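Local atomic coordinates of L-lysine 6-monooxygenase involved in desferrioxamine biosynthesis (Erwinia amylovora CFBP1430, PDB entry 5O8P), a protein that probably uses FAD and NADPH to N-hydroxylate cadaverine in the biosynthesis of the siderophore desferrioxamine E. Residues B[198-203]-B[224-229]. Residues are numbered along the deposited sequence; the frame is centred on the assembly and turned at random.
Sequences LGSGQS and WITRAP
Trp224 turns the edge of its indole to Gly199, and NE1 donates to Gly199 O at 2.7 Å. The acceptor lies at the indole edge, 6° out of the ring plane; the N-H...O angle is 161°, and the donor sits nearly on the line of the C=O bond. CG stands anti to the backbone N (chi1 -166°), which swings the ring across to the turn at Gly199; Tyr208 of helix 202-213 stacks on it. The other peptide bond of Gly199 is fixed by the strand pairing: Gly199 N donates to Ile225 O at 3.0 Å, continuing the parallel register in which Leu198 pairs with Ile225. Further on, Thr226 OG1 accepts from Ala228 N (2.9 Å), an ST turn, while Ser200 CB packs by van der Waals contact against Thr226 OG1 and Ala228 CB, the latter at 3.7 Å. Helix 202-213 connects the adjacent parallel strands 194-198 and 221-225 as a beta-alpha-beta unit, consistent with a Rossmann-type glycine turn. Ser200, Ser203 and Arg227 bind NADP(+), although none is bound here; with both N and O of Gly199 engaged by the neighbouring strand, these two bonds hold the turn in a chain without NADP(+), consistent with a site largely shaped before the dinucleotide binds.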
# COMPACT_ATOMS: atom_id res chain seq x y z
N LEU B 198 5.21 15.24 -26.05
CA LEU B 198 4.07 15.00 -26.90
C LEU B 198 3.83 13.48 -26.94
O LEU B 198 4.72 12.74 -27.33
CB LEU B 198 4.37 15.60 -28.26
CG LEU B 198 3.15 16.02 -29.08
CD1 LEU B 198 3.50 17.22 -29.94
CD2 LEU B 198 2.64 14.87 -29.93
N GLY B 199 2.66 13.03 -26.50
CA GLY B 199 2.33 11.59 -26.40
C GLY B 199 1.77 11.19 -25.05
O GLY B 199 1.99 11.86 -24.05
N SER B 200 1.05 10.06 -25.01
CA SER B 200 0.22 9.66 -23.86
C SER B 200 0.80 8.51 -22.98
O SER B 200 0.33 8.30 -21.88
CB SER B 200 -1.15 9.21 -24.38
OG SER B 200 -1.11 7.88 -24.93
N GLY B 201 1.77 7.76 -23.48
CA GLY B 201 2.15 6.50 -22.88
C GLY B 201 3.06 6.51 -21.67
O GLY B 201 3.33 7.55 -21.11
N GLN B 202 3.55 5.32 -21.31
CA GLN B 202 4.44 5.14 -20.17
C GLN B 202 5.73 5.90 -20.37
O GLN B 202 6.26 6.47 -19.41
CB GLN B 202 4.74 3.65 -19.95
CG GLN B 202 5.66 3.30 -18.78
CD GLN B 202 5.08 3.63 -17.43
OE1 GLN B 202 3.87 3.78 -17.27
NE2 GLN B 202 5.94 3.75 -16.43
N SER B 203 6.26 5.92 -21.60
CA SER B 203 7.53 6.62 -21.88
C SER B 203 7.38 8.13 -21.67
O SER B 203 8.21 8.73 -20.98
CB SER B 203 8.02 6.33 -23.29
OG SER B 203 8.56 5.02 -23.34
N TRP B 224 3.00 19.10 -21.52
CA TRP B 224 2.62 17.75 -21.90
C TRP B 224 1.34 17.83 -22.70
O TRP B 224 0.32 18.27 -22.19
CB TRP B 224 2.39 16.90 -20.66
CG TRP B 224 2.33 15.41 -20.88
CD1 TRP B 224 2.30 14.73 -22.07
CD2 TRP B 224 2.22 14.41 -19.86
NE1 TRP B 224 2.25 13.39 -21.85
CE2 TRP B 224 2.19 13.16 -20.50
CE3 TRP B 224 2.16 14.46 -18.46
CZ2 TRP B 224 2.09 11.95 -19.80
CZ3 TRP B 224 2.06 13.26 -17.75
CH2 TRP B 224 2.03 12.02 -18.43
N ILE B 225 1.39 17.42 -23.96
CA ILE B 225 0.23 17.46 -24.83
C ILE B 225 -0.00 16.04 -25.29
O ILE B 225 0.94 15.37 -25.63
CB ILE B 225 0.47 18.38 -26.03
CG1 ILE B 225 0.69 19.81 -25.52
CG2 ILE B 225 -0.70 18.29 -27.03
CD1 ILE B 225 1.07 20.80 -26.60
N THR B 226 -1.26 15.60 -25.30
CA THR B 226 -1.60 14.24 -25.76
C THR B 226 -2.88 14.23 -26.59
O THR B 226 -3.77 15.05 -26.36
CB THR B 226 -1.72 13.24 -24.59
OG1 THR B 226 -2.20 11.99 -25.09
CG2 THR B 226 -2.67 13.74 -23.50
N ARG B 227 -2.95 13.32 -27.55
CA ARG B 227 -4.18 13.08 -28.32
C ARG B 227 -5.21 12.32 -27.47
O ARG B 227 -6.42 12.46 -27.69
CB ARG B 227 -3.91 12.32 -29.62
CG ARG B 227 -5.12 12.25 -30.56
CD ARG B 227 -5.31 10.87 -31.20
NE ARG B 227 -4.26 10.60 -32.17
CZ ARG B 227 -4.30 10.93 -33.47
NH1 ARG B 227 -5.35 11.56 -34.00
NH2 ARG B 227 -3.27 10.62 -34.25
N ALA B 228 -4.72 11.52 -26.52
CA ALA B 228 -5.56 10.73 -25.63
C ALA B 228 -6.58 11.61 -24.90
O ALA B 228 -6.28 12.76 -24.57
CB ALA B 228 -4.71 9.98 -24.62
N PRO B 229 -7.79 11.06 -24.65
CA PRO B 229 -8.83 11.84 -23.96
C PRO B 229 -8.49 12.19 -22.49
O PRO B 229 -8.91 13.22 -21.99
CB PRO B 229 -10.06 10.90 -24.03
CG PRO B 229 -9.48 9.53 -24.13
CD PRO B 229 -8.24 9.69 -24.97